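Short chain dehydrogenase (Rhodopseudomonas palustris, PDB 3H7A) probably catalyses NAD(P)-dependent oxidation or reduction of a substrate not yet identified, as a member of the short-chain dehydrogenase/reductase family. Local coordinates at residues G161-A166 against T235-I240; S168-L173 against I178-L183; G37-E42 against D64-D69. All coordinates share one frame; numbering follows the deposited sequence.

Contacts 1 and 2 share helix 153-173 and use neighbouring strands, 237-240 and 178-185, of the central parallel sheet. Their centres lie about 8 Å apart, and Glu237 OE2 of contact 1 meets His182 ND1 of contact 2 at 2.8 Å, probably a hydrogen bond. Contact 2 is buried and almost wholly apolar. Contact 1 is partly buried and joins a salt bridge to a small apolar touch. Contact 3 lies on the surface, on the opposite side of the chain's centre, about 23 to 24 Å from the other two between centres. It links loops beyond strands 33-38 and 57-62, and its chemistry is that of charges.

Contact 1: residues G161-A166 against T235-I240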
ATOM      1  N   GLY B 161     -11.684   1.106  -9.229  1.00 17.34           N
ATOM      2  CA  GLY B 161     -12.122   0.152 -10.255  1.00 17.74           C
ATOM      3  C   GLY B 161     -11.258   0.235 -11.501  1.00 11.56           C
ATOM      4  O   GLY B 161     -10.842  -0.794 -12.038  1.00 21.60           O
ATOM      5  N   LEU B 162     -10.970   1.458 -11.955  1.00 19.61           N
ATOM      6  CA  LEU B 162     -10.062   1.648 -13.105  1.00 16.00           C
ATOM      7  C   LEU B 162      -8.628   1.115 -12.828  1.00 18.69           C
ATOM      8  O   LEU B 162      -7.981   0.494 -13.697  1.00 20.23           O
ATOM      9  CB  LEU B 162     -10.012   3.142 -13.517  1.00 16.96           C
ATOM     10  CG  LEU B 162      -9.236   3.404 -14.819  1.00 21.30           C
ATOM     11  CD1 LEU B 162      -9.982   2.805 -15.990  1.00 20.59           C
ATOM     12  CD2 LEU B 162      -8.988   4.902 -15.038  1.00 16.76           C
ATOM     13  N   ARG B 163      -8.132   1.365 -11.616  1.00 17.60           N
ATOM     14  CA  ARG B 163      -6.804   0.908 -11.208  1.00 16.96           C
ATOM     15  C   ARG B 163      -6.717  -0.617 -11.268  1.00 20.85           C
ATOM     16  O   ARG B 163      -5.758  -1.166 -11.812  1.00 21.74           O
ATOM     17  CB  ARG B 163      -6.488   1.411  -9.793  1.00 18.64           C
ATOM     18  CG  ARG B 163      -5.087   1.088  -9.335  1.00 22.46           C
ATOM     19  CD  ARG B 163      -4.829   1.725  -7.988  1.00 19.97           C
ATOM     20  NE  ARG B 163      -3.427   1.541  -7.627  1.00 20.87           N
ATOM     21  CZ  ARG B 163      -3.009   0.801  -6.610  1.00 29.47           C
ATOM     22  NH1 ARG B 163      -3.884   0.170  -5.834  1.00 23.01           N
ATOM     23  NH2 ARG B 163      -1.709   0.704  -6.365  1.00 27.20           N
ATOM     24  N   ALA B 164      -7.730  -1.307 -10.746  1.00  9.83           N
ATOM     25  CA  ALA B 164      -7.755  -2.781 -10.870  1.00 13.25           C
ATOM     26  C   ALA B 164      -7.733  -3.283 -12.307  1.00 16.97           C
ATOM     27  O   ALA B 164      -7.091  -4.309 -12.605  1.00 20.62           O
ATOM     28  CB  ALA B 164      -8.949  -3.323 -10.198  1.00 15.29           C
ATOM     29  N   VAL B 165      -8.461  -2.596 -13.184  1.00 19.27           N
ATOM     30  CA  VAL B 165      -8.546  -2.994 -14.588  1.00 21.90           C
ATOM     31  C   VAL B 165      -7.143  -2.889 -15.172  1.00 21.08           C
ATOM     32  O   VAL B 165      -6.651  -3.840 -15.788  1.00 19.63           O
ATOM     33  CB  VAL B 165      -9.599  -2.142 -15.374  1.00 25.25           C
ATOM     34  CG1 VAL B 165      -9.418  -2.258 -16.886  1.00 16.48           C
ATOM     35  CG2 VAL B 165     -11.019  -2.546 -14.995  1.00 18.05           C
ATOM     36  N   ALA B 166      -6.492  -1.751 -14.921  1.00 15.04           N
ATOM     37  CA  ALA B 166      -5.104  -1.514 -15.326  1.00 20.07           C
ATOM     38  C   ALA B 166      -4.144  -2.581 -14.792  1.00 23.28           C
ATOM     39  O   ALA B 166      -3.387  -3.143 -15.570  1.00 19.44           O
ATOM     40  CB  ALA B 166      -4.650  -0.110 -14.924  1.00 18.28           C
ATOM     41  N   THR B 235       7.648   0.875 -16.062  1.00 26.67           N
ATOM     42  CA  THR B 235       6.948   1.215 -14.834  1.00 23.43           C
ATOM     43  C   THR B 235       5.453   0.961 -15.063  1.00 28.62           C
ATOM     44  O   THR B 235       4.914   1.372 -16.089  1.00 29.58           O
ATOM     45  CB  THR B 235       7.179   2.707 -14.504  1.00 26.81           C
ATOM     46  OG1 THR B 235       8.583   2.946 -14.367  1.00 36.74           O
ATOM     47  CG2 THR B 235       6.499   3.111 -13.232  1.00 23.12           C
ATOM     48  N   PHE B 236       4.780   0.283 -14.130  1.00 24.21           N
ATOM     49  CA  PHE B 236       3.329   0.179 -14.223  1.00 25.29           C
ATOM     50  C   PHE B 236       2.647   1.436 -13.709  1.00 26.28           C
ATOM     51  O   PHE B 236       1.843   2.020 -14.407  1.00 30.13           O
ATOM     52  CB  PHE B 236       2.759  -1.061 -13.520  1.00 22.53           C
ATOM     53  CG  PHE B 236       1.267  -0.979 -13.284  1.00 25.49           C
ATOM     54  CD1 PHE B 236       0.371  -1.110 -14.342  1.00 23.83           C
ATOM     55  CD2 PHE B 236       0.761  -0.746 -11.998  1.00 19.10           C
ATOM     56  CE1 PHE B 236      -1.019  -1.002 -14.139  1.00 19.16           C
ATOM     57  CE2 PHE B 236      -0.617  -0.623 -11.782  1.00 12.61           C
ATOM     58  CZ  PHE B 236      -1.512  -0.755 -12.858  1.00 20.82           C
ATOM     59  N   GLU B 237       2.969   1.849 -12.487  1.00 24.78           N
ATOM     60  CA  GLU B 237       2.281   2.968 -11.858  1.00 18.35           C
ATOM     61  C   GLU B 237       3.262   4.036 -11.437  1.00 21.84           C
ATOM     62  O   GLU B 237       4.326   3.733 -10.915  1.00 21.89           O
ATOM     63  CB  GLU B 237       1.529   2.486 -10.626  1.00 20.30           C
ATOM     64  CG  GLU B 237       0.424   3.392 -10.152  1.00 21.13           C
ATOM     65  CD  GLU B 237      -0.489   2.676  -9.181  1.00 29.91           C
ATOM     66  OE1 GLU B 237       0.020   2.070  -8.218  1.00 31.41           O
ATOM     67  OE2 GLU B 237      -1.717   2.701  -9.386  1.00 24.77           O
ATOM     68  N   MET B 238       2.882   5.289 -11.644  1.00 22.86           N
ATOM     69  CA  MET B 238       3.750   6.417 -11.352  1.00 30.27           C
ATOM     70  C   MET B 238       2.860   7.542 -10.847  1.00 30.99           C
ATOM     71  O   MET B 238       1.770   7.749 -11.381  1.00 31.14           O
ATOM     72  CB  MET B 238       4.465   6.841 -12.638  1.00 32.95           C
ATOM     73  CG  MET B 238       5.778   7.516 -12.402  1.00 41.06           C
ATOM     74  SD  MET B 238       6.748   7.816 -13.877  1.00 32.01           S
ATOM     75  CE  MET B 238       5.840   9.130 -14.674  1.00 27.46           C
ATOM     76  N   GLU B 239       3.301   8.257  -9.816  1.00 30.46           N
ATOM     77  CA  GLU B 239       2.537   9.395  -9.301  1.00 31.84           C
ATOM     78  C   GLU B 239       3.318  10.694  -9.444  1.00 28.08           C
ATOM     79  O   GLU B 239       4.497  10.741  -9.109  1.00 36.62           O
ATOM     80  CB  GLU B 239       2.120   9.186  -7.835  1.00 29.47           C
ATOM     81  CG  GLU B 239       1.180  10.282  -7.334  1.00 41.61           C
ATOM     82  CD  GLU B 239       0.676  10.096  -5.905  1.00 43.09           C
ATOM     83  OE1 GLU B 239       0.929   9.038  -5.282  1.00 43.97           O
ATOM     84  OE2 GLU B 239       0.005  11.036  -5.412  1.00 52.91           O
ATOM     85  N   ILE B 240       2.658  11.738  -9.944  1.00 25.68           N
ATOM     86  CA  ILE B 240       3.275  13.053 -10.098  1.00 27.28           C
ATOM     87  C   ILE B 240       2.473  14.111  -9.359  1.00 30.92           C
ATOM     88  O   ILE B 240       1.268  13.959  -9.185  1.00 29.82           O
ATOM     89  CB  ILE B 240       3.423  13.449 -11.598  1.00 25.99           C
ATOM     90  CG1 ILE B 240       2.086  13.312 -12.347  1.00 26.05           C
ATOM     91  CG2 ILE B 240       4.461  12.587 -12.246  1.00 20.38           C
ATOM     92  CD1 ILE B 240       2.124  13.742 -13.815  1.00 24.94           C
TER
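The guanidinium of Arg163 meets the carboxylate of Glu237 edge on. The two planes are only 3° apart. Two neighbouring nitrogens of Arg163 each take one oxygen: Arg163 NE donates to Glu237 OE2 at 2.7 Å, and Arg163 NH2 donates to Glu237 OE1 at 2.9 Å. Both bonds are nearly straight, and each oxygen uses its syn lone pair. The Phe236 ring has the carbonyl oxygen of Arg163 near its plane, at the edge, with Arg163 O 4.4 Å from Phe236 CZ. Ala166 O approaches the same ring obliquely, 3.5 Å from Phe236 CE1. The methyl of Ala166 adds apolar contact, with Ala166 CB 3.8 Å from Phe236 CZ. The contact joins helix 153-173 to strand 237-240, the last of the Rossmann-type sheet, and to the residue leading into it. Arg163 reaches across because CG is anti to the backbone N (chi1 -175°) and the chain runs extended to NE. Glu237 is extended beyond CG as well, and the two side chains meet nearly perpendicular. Glu237 OE2 thus takes donors from both Arg163 and strand 178-185. Phe160 of the second subunit packs on Arg163 and Ala164.

Contact 2: residues S168-L173 against I178-L183; sequences SMAREL and IHVAHL
A beta-alpha-beta unit closes here: strand 135-142, helix 153-173 and strand 178-185. Leu173 ends the helix, the chain turns through a short loop, and Ile178 begins the next strand. The two segments run nearly antiparallel, with an angle of 159° between their directions and 7.8 Å between their axes. Ile178 N donates to Leu173 O at 3.0 Å. This bond ties the last turn of the helix to the first residue of the strand. Beside it the two side chains meet near their roots, Leu173 CB lying 3.9 Å from Ile178 CB.

Val180 is the other main point of touch. Val180 CB comes 3.9 Å from Ala170 CB, at the place where the two backbones are also close. CG1 of Val180 is anti to the backbone N (chi1 -174°), and both methyls then face the helix. Val180 CG1 lies 4.2 Å from Met169 CB. Val180 CG2 sits against the backbone of Ala170, 4.0 Å from Ala170 CA, and is 4.4 Å from Leu173 CD1. The small side chain of Ala170 is consistent with the close approach in this part of the Rossmann-type fold, where Ala170 CA and Val180 CA are 5.1 Å apart. Ile178 and Val180 point toward the helix, whereas His179 and Ala181 between and beyond them point away, as expected of a strand with two faces. Helix 104-132 lies next to the same surface, and its Leu130 touches both Leu173 and Ile178. Ala181 packs on Leu226 of helix 216-228. Glu172 reaches the second subunit, where its OE1 is hydrogen-bonded to Ile99 N.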
ATOM      1  N   SER B 168      -4.786  -5.692 -13.710  1.00 22.17           N
ATOM      2  CA  SER B 168      -5.116  -6.968 -14.340  1.00 23.41           C
ATOM      3  C   SER B 168      -4.702  -7.041 -15.805  1.00 26.83           C
ATOM      4  O   SER B 168      -4.286  -8.101 -16.300  1.00 25.79           O
ATOM      5  CB  SER B 168      -6.612  -7.214 -14.235  1.00 27.66           C
ATOM      6  OG  SER B 168      -6.975  -7.457 -12.891  1.00 24.24           O
ATOM      7  N   MET B 169      -4.831  -5.917 -16.501  1.00 22.19           N
ATOM      8  CA  MET B 169      -4.442  -5.883 -17.901  1.00 24.88           C
ATOM      9  C   MET B 169      -2.930  -5.975 -17.960  1.00 20.84           C
ATOM     10  O   MET B 169      -2.386  -6.685 -18.798  1.00 24.76           O
ATOM     11  CB  MET B 169      -4.960  -4.622 -18.599  1.00 21.45           C
ATOM     12  CG  MET B 169      -6.476  -4.655 -18.956  1.00 21.42           C
ATOM     13  SD  MET B 169      -7.093  -3.217 -19.860  1.00 12.61           S
ATOM     14  CE  MET B 169      -5.939  -3.191 -21.228  1.00 20.25           C
ATOM     15  N   ALA B 170      -2.256  -5.278 -17.050  1.00 22.70           N
ATOM     16  CA  ALA B 170      -0.788  -5.289 -17.006  1.00 24.79           C
ATOM     17  C   ALA B 170      -0.217  -6.682 -16.729  1.00 23.50           C
ATOM     18  O   ALA B 170       0.695  -7.122 -17.414  1.00 20.44           O
ATOM     19  CB  ALA B 170      -0.258  -4.260 -16.005  1.00 20.80           C
ATOM     20  N   ARG B 171      -0.778  -7.393 -15.758  1.00 23.31           N
ATOM     21  CA  ARG B 171      -0.288  -8.715 -15.435  1.00 26.86           C
ATOM     22  C   ARG B 171      -0.400  -9.633 -16.660  1.00 26.43           C
ATOM     23  O   ARG B 171       0.504 -10.413 -16.920  1.00 30.74           O
ATOM     24  CB  ARG B 171      -1.025  -9.317 -14.226  1.00 30.82           C
ATOM     25  CG  ARG B 171      -0.997  -8.498 -12.930  1.00 37.10           C
ATOM     26  CD  ARG B 171       0.347  -8.450 -12.208  1.00 48.94           C
ATOM     27  NE  ARG B 171       0.914  -9.773 -11.968  1.00 60.31           N
ATOM     28  CZ  ARG B 171       2.160  -9.994 -11.551  1.00 70.91           C
ATOM     29  NH1 ARG B 171       2.587 -11.239 -11.377  1.00 72.98           N
ATOM     30  NH2 ARG B 171       2.982  -8.977 -11.308  1.00 69.82           N
ATOM     31  N   GLU B 172      -1.485  -9.493 -17.424  1.00 25.62           N
ATOM     32  CA  GLU B 172      -1.727 -10.311 -18.623  1.00 27.41           C
ATOM     33  C   GLU B 172      -0.925  -9.897 -19.871  1.00 26.07           C
ATOM     34  O   GLU B 172      -0.437 -10.755 -20.610  1.00 27.87           O
ATOM     35  CB  GLU B 172      -3.222 -10.348 -18.962  1.00 26.50           C
ATOM     36  CG  GLU B 172      -3.612 -11.487 -19.913  1.00 30.38           C
ATOM     37  CD  GLU B 172      -5.044 -11.409 -20.465  1.00 29.90           C
ATOM     38  OE1 GLU B 172      -5.935 -10.826 -19.806  1.00 26.55           O
ATOM     39  OE2 GLU B 172      -5.279 -11.957 -21.572  1.00 31.42           O
ATOM     40  N   LEU B 173      -0.782  -8.592 -20.091  1.00 25.47           N
ATOM     41  CA  LEU B 173      -0.321  -8.083 -21.388  1.00 24.61           C
ATOM     42  C   LEU B 173       1.103  -7.555 -21.417  1.00 23.37           C
ATOM     43  O   LEU B 173       1.689  -7.470 -22.493  1.00 23.20           O
ATOM     44  CB  LEU B 173      -1.292  -7.024 -21.939  1.00 24.79           C
ATOM     45  CG  LEU B 173      -2.794  -7.360 -21.956  1.00 26.32           C
ATOM     46  CD1 LEU B 173      -3.614  -6.112 -22.241  1.00 23.31           C
ATOM     47  CD2 LEU B 173      -3.157  -8.472 -22.928  1.00 18.46           C
ATOM     48  N   ILE B 178       2.739  -5.373 -24.413  1.00 22.58           N
ATOM     49  CA  ILE B 178       1.948  -4.168 -24.193  1.00 23.80           C
ATOM     50  C   ILE B 178       2.299  -3.508 -22.861  1.00 21.59           C
ATOM     51  O   ILE B 178       2.100  -4.084 -21.802  1.00 25.96           O
ATOM     52  CB  ILE B 178       0.437  -4.455 -24.294  1.00 24.51           C
ATOM     53  CG1 ILE B 178       0.180  -5.370 -25.506  1.00 24.08           C
ATOM     54  CG2 ILE B 178      -0.348  -3.150 -24.286  1.00 17.00           C
ATOM     55  CD1 ILE B 178      -0.891  -4.966 -26.406  1.00 27.17           C
ATOM     56  N   HIS B 179       2.814  -2.288 -22.926  1.00 19.03           N
ATOM     57  CA  HIS B 179       3.093  -1.513 -21.741  1.00 20.73           C
ATOM     58  C   HIS B 179       1.806  -0.866 -21.243  1.00 24.41           C
ATOM     59  O   HIS B 179       1.428   0.226 -21.691  1.00 21.51           O
ATOM     60  CB  HIS B 179       4.133  -0.433 -22.057  1.00 21.32           C
ATOM     61  CG  HIS B 179       4.593   0.362 -20.869  1.00 24.39           C
ATOM     62  ND1 HIS B 179       5.562   1.336 -20.967  1.00 32.93           N
ATOM     63  CD2 HIS B 179       4.229   0.327 -19.563  1.00 26.67           C
ATOM     64  CE1 HIS B 179       5.766   1.876 -19.779  1.00 30.13           C
ATOM     65  NE2 HIS B 179       4.967   1.284 -18.909  1.00 30.82           N
ATOM     66  N   VAL B 180       1.147  -1.530 -20.301  1.00 21.52           N
ATOM     67  CA  VAL B 180      -0.007  -0.939 -19.627  1.00 21.49           C
ATOM     68  C   VAL B 180       0.539  -0.099 -18.481  1.00 23.46           C
ATOM     69  O   VAL B 180       1.415  -0.558 -17.748  1.00 24.36           O
ATOM     70  CB  VAL B 180      -0.983  -2.018 -19.086  1.00 20.70           C
ATOM     71  CG1 VAL B 180      -2.244  -1.388 -18.523  1.00 21.10           C
ATOM     72  CG2 VAL B 180      -1.350  -2.999 -20.180  1.00 18.61           C
ATOM     73  N   ALA B 181       0.060   1.136 -18.341  1.00 20.97           N
ATOM     74  CA  ALA B 181       0.494   1.976 -17.233  1.00 16.76           C
ATOM     75  C   ALA B 181      -0.647   2.789 -16.633  1.00 13.47           C
ATOM     76  O   ALA B 181      -1.716   2.964 -17.251  1.00 12.58           O
ATOM     77  CB  ALA B 181       1.679   2.891 -17.632  1.00 16.34           C
ATOM     78  N   HIS B 182      -0.408   3.294 -15.426  1.00 24.05           N
ATOM     79  CA  HIS B 182      -1.399   4.043 -14.674  1.00 20.89           C
ATOM     80  C   HIS B 182      -0.714   5.275 -14.083  1.00 19.28           C
ATOM     81  O   HIS B 182       0.124   5.157 -13.197  1.00 20.77           O
ATOM     82  CB  HIS B 182      -1.947   3.142 -13.562  1.00 24.99           C
ATOM     83  CG  HIS B 182      -3.137   3.697 -12.842  1.00 31.96           C
ATOM     84  ND1 HIS B 182      -3.219   3.740 -11.464  1.00 30.91           N
ATOM     85  CD2 HIS B 182      -4.306   4.199 -13.303  1.00 32.24           C
ATOM     86  CE1 HIS B 182      -4.378   4.266 -11.110  1.00 33.71           C
ATOM     87  NE2 HIS B 182      -5.056   4.552 -12.207  1.00 25.85           N
ATOM     88  N   LEU B 183      -1.058   6.455 -14.589  1.00 22.11           N
ATOM     89  CA  LEU B 183      -0.421   7.673 -14.127  1.00 23.33           C
ATOM     90  C   LEU B 183      -1.342   8.426 -13.196  1.00 21.30           C
ATOM     91  O   LEU B 183      -2.402   8.891 -13.614  1.00 23.15           O
ATOM     92  CB  LEU B 183      -0.037   8.579 -15.305  1.00 24.66           C
ATOM     93  CG  LEU B 183       0.652   9.896 -14.933  1.00 30.09           C
ATOM     94  CD1 LEU B 183       2.054   9.650 -14.362  1.00 27.50           C
ATOM     95  CD2 LEU B 183       0.717  10.795 -16.154  1.00 21.26           C
TER

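Contact 3: residues G37-E42 against D64-D69; sequences GRRNGE and DARNED
Arg39, Asp64 and Arg66 carry this contact, and Arg39 has the most surface buried by it. Arg39 NH2 donates to Asp64 OD1 at 3.5 Å, a weak hydrogen bond within a salt bridge. The oxygen lies at the edge of the Arg39 guanidinium, in its plane, while the carboxylate plane is turned 79° from it. The bent Arg39 chain lies alongside the Asp64 side chain, which brings NH2 to OD1.

Asp64 sits just beyond strand 57-62 and opens a type I beta turn that ends at Asn67, the N-cap of helix 68-81. Arg66 comes back over this turn to the same carboxylate. Arg66 NE donates to Asp64 OD1 at 3.2 Å, tilted from the guanidinium plane, and Arg66 NH2 makes a weak bond to Asp64 OD2. A bend at chi3 (-66°) turns the Arg66 guanidinium back to the carboxylate. The Arg39 guanidinium then stacks on that of Arg66, centres 4.3 Å apart and planes at 24°. Arg39 NH2 lies over one face of Arg66, 3.2 Å from Arg66 NH2, and these two donors do not bond.

In this Rossmann-type fold the contact joins the loop after strand 33-38 to the turn before helix 68-81. Met113 of helix 104-132 touches Arg39. With an alanine in place of Arg66, the Asp64 carboxylate would probably lose two of its bonds, and the Arg39 guanidinium, without the flat group it stacks on, would be freer to turn. Two cations can stack this closely probably because the Asp64 carboxylate, shared by both, offsets part of their charge.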
ATOM      1  N   GLY B  37     -10.761  12.516 -28.910  1.00 28.98           N
ATOM      2  CA  GLY B  37     -12.190  12.449 -28.646  1.00 21.31           C
ATOM      3  C   GLY B  37     -12.606  13.231 -27.416  1.00 28.92           C
ATOM      4  O   GLY B  37     -11.919  13.208 -26.397  1.00 27.91           O
ATOM      5  N   ARG B  38     -13.709  13.965 -27.533  1.00 28.19           N
ATOM      6  CA  ARG B  38     -14.391  14.568 -26.385  1.00 31.21           C
ATOM      7  C   ARG B  38     -15.885  14.526 -26.692  1.00 34.89           C
ATOM      8  O   ARG B  38     -16.251  14.255 -27.832  1.00 34.96           O
ATOM      9  CB  ARG B  38     -13.893  15.995 -26.123  1.00 30.84           C
ATOM     10  CG  ARG B  38     -14.327  17.021 -27.146  1.00 31.70           C
ATOM     11  CD  ARG B  38     -13.805  18.403 -26.815  1.00 32.32           C
ATOM     12  NE  ARG B  38     -14.489  19.016 -25.681  1.00 40.04           N
ATOM     13  CZ  ARG B  38     -14.117  20.163 -25.116  1.00 45.51           C
ATOM     14  NH1 ARG B  38     -13.057  20.828 -25.561  1.00 38.82           N
ATOM     15  NH2 ARG B  38     -14.804  20.645 -24.101  1.00 45.08           N
ATOM     16  N   ARG B  39     -16.744  14.749 -25.695  1.00 38.00           N
ATOM     17  CA  ARG B  39     -18.198  14.675 -25.915  1.00 41.79           C
ATOM     18  C   ARG B  39     -18.669  15.546 -27.070  1.00 38.81           C
ATOM     19  O   ARG B  39     -19.369  15.061 -27.944  1.00 39.06           O
ATOM     20  CB  ARG B  39     -19.015  14.954 -24.643  1.00 46.94           C
ATOM     21  CG  ARG B  39     -19.351  13.690 -23.859  1.00 62.55           C
ATOM     22  CD  ARG B  39     -20.768  13.729 -23.298  1.00 74.96           C
ATOM     23  NE  ARG B  39     -20.849  14.385 -21.990  1.00 85.25           N
ATOM     24  CZ  ARG B  39     -20.733  13.762 -20.818  1.00 90.92           C
ATOM     25  NH1 ARG B  39     -20.833  14.450 -19.687  1.00 87.95           N
ATOM     26  NH2 ARG B  39     -20.515  12.449 -20.766  1.00 93.89           N
ATOM     27  N   ASN B  40     -18.247  16.805 -27.102  1.00 41.32           N
ATOM     28  CA  ASN B  40     -18.564  17.672 -28.241  1.00 46.13           C
ATOM     29  C   ASN B  40     -17.337  17.956 -29.109  1.00 41.78           C
ATOM     30  O   ASN B  40     -16.547  18.855 -28.813  1.00 36.16           O
ATOM     31  CB  ASN B  40     -19.250  18.970 -27.779  1.00 53.37           C
ATOM     32  CG  ASN B  40     -19.583  19.914 -28.934  1.00 61.60           C
ATOM     33  OD1 ASN B  40     -19.368  21.119 -28.830  1.00 71.27           O
ATOM     34  ND2 ASN B  40     -20.102  19.369 -30.038  1.00 60.97           N
ATOM     35  N   GLY B  41     -17.211  17.185 -30.190  1.00 42.97           N
ATOM     36  CA  GLY B  41     -16.031  17.196 -31.061  1.00 43.62           C
ATOM     37  C   GLY B  41     -15.753  18.498 -31.780  1.00 47.34           C
ATOM     38  O   GLY B  41     -14.621  18.764 -32.162  1.00 47.47           O
ATOM     39  N   GLU B  42     -16.787  19.312 -31.961  1.00 51.64           N
ATOM     40  CA  GLU B  42     -16.626  20.635 -32.552  1.00 56.95           C
ATOM     41  C   GLU B  42     -15.788  21.566 -31.665  1.00 50.21           C
ATOM     42  O   GLU B  42     -15.100  22.444 -32.175  1.00 49.43           O
ATOM     43  CB  GLU B  42     -17.989  21.247 -32.880  1.00 58.80           C
ATOM     44  CG  GLU B  42     -18.699  20.543 -34.053  1.00 72.94           C
ATOM     45  CD  GLU B  42     -20.149  20.988 -34.257  1.00 75.58           C
ATOM     46  OE1 GLU B  42     -20.657  20.849 -35.395  1.00 83.68           O
ATOM     47  OE2 GLU B  42     -20.785  21.471 -33.286  1.00 85.97           O
ATOM     48  N   ASP B  64     -18.702   9.876 -26.819  1.00 36.17           N
ATOM     49  CA  ASP B  64     -19.187   9.661 -25.475  1.00 34.45           C
ATOM     50  C   ASP B  64     -18.656   8.313 -24.992  1.00 31.57           C
ATOM     51  O   ASP B  64     -19.166   7.253 -25.363  1.00 32.09           O
ATOM     52  CB  ASP B  64     -20.713   9.712 -25.435  1.00 36.06           C
ATOM     53  CG  ASP B  64     -21.268   9.532 -24.037  1.00 43.34           C
ATOM     54  OD1 ASP B  64     -20.559   9.820 -23.046  1.00 45.82           O
ATOM     55  OD2 ASP B  64     -22.430   9.105 -23.933  1.00 51.26           O
ATOM     56  N   ALA B  65     -17.642   8.379 -24.134  1.00 30.74           N
ATOM     57  CA  ALA B  65     -16.883   7.205 -23.717  1.00 26.84           C
ATOM     58  C   ALA B  65     -17.679   6.199 -22.893  1.00 27.63           C
ATOM     59  O   ALA B  65     -17.290   5.037 -22.817  1.00 28.89           O
ATOM     60  CB  ALA B  65     -15.612   7.626 -22.997  1.00 33.77           C
ATOM     61  N   ARG B  66     -18.809   6.624 -22.319  1.00 23.29           N
ATOM     62  CA  ARG B  66     -19.747   5.696 -21.680  1.00 28.90           C
ATOM     63  C   ARG B  66     -20.340   4.709 -22.677  1.00 31.46           C
ATOM     64  O   ARG B  66     -20.731   3.608 -22.305  1.00 36.51           O
ATOM     65  CB  ARG B  66     -20.893   6.442 -21.011  1.00 29.88           C
ATOM     66  CG  ARG B  66     -20.482   7.351 -19.891  1.00 35.58           C
ATOM     67  CD  ARG B  66     -21.671   8.131 -19.387  1.00 40.44           C
ATOM     68  NE  ARG B  66     -22.169   9.050 -20.402  1.00 51.47           N
ATOM     69  CZ  ARG B  66     -22.886  10.135 -20.142  1.00 58.77           C
ATOM     70  NH1 ARG B  66     -23.192  10.458 -18.887  1.00 58.27           N
ATOM     71  NH2 ARG B  66     -23.287  10.907 -21.142  1.00 59.60           N
ATOM     72  N   ASN B  67     -20.414   5.118 -23.941  1.00 32.34           N
ATOM     73  CA  ASN B  67     -21.025   4.319 -24.994  1.00 32.51           C
ATOM     74  C   ASN B  67     -19.984   3.375 -25.615  1.00 26.02           C
ATOM     75  O   ASN B  67     -19.102   3.805 -26.363  1.00 31.90           O
ATOM     76  CB  ASN B  67     -21.666   5.261 -26.029  1.00 31.79           C
ATOM     77  CG  ASN B  67     -22.624   4.555 -26.989  1.00 49.03           C
ATOM     78  OD1 ASN B  67     -22.394   3.427 -27.438  1.00 35.73           O
ATOM     79  ND2 ASN B  67     -23.704   5.246 -27.328  1.00 56.28           N
ATOM     80  N   GLU B  68     -20.101   2.087 -25.298  1.00 25.10           N
ATOM     81  CA  GLU B  68     -19.117   1.080 -25.711  1.00 25.11           C
ATOM     82  C   GLU B  68     -19.009   0.899 -27.222  1.00 29.96           C
ATOM     83  O   GLU B  68     -17.963   0.502 -27.723  1.00 25.32           O
ATOM     84  CB  GLU B  68     -19.391  -0.266 -25.035  1.00 26.47           C
ATOM     85  CG  GLU B  68     -20.767  -0.879 -25.304  1.00 28.75           C
ATOM     86  CD  GLU B  68     -21.848  -0.405 -24.337  1.00 35.16           C
ATOM     87  OE1 GLU B  68     -21.628   0.579 -23.598  1.00 31.32           O
ATOM     88  OE2 GLU B  68     -22.925  -1.028 -24.328  1.00 36.97           O
ATOM     89  N   ASP B  69     -20.096   1.197 -27.932  1.00 33.81           N
ATOM     90  CA  ASP B  69     -20.137   1.084 -29.382  1.00 33.27           C
ATOM     91  C   ASP B  69     -19.349   2.220 -30.008  1.00 29.52           C
ATOM     92  O   ASP B  69     -18.648   2.018 -30.992  1.00 34.25           O
ATOM     93  CB  ASP B  69     -21.587   1.076 -29.870  1.00 37.96           C
ATOM     94  CG  ASP B  69     -22.364  -0.138 -29.372  1.00 52.96           C
ATOM     95  OD1 ASP B  69     -21.777  -1.243 -29.284  1.00 59.33           O
ATOM     96  OD2 ASP B  69     -23.568   0.016 -29.065  1.00 67.54           O
TER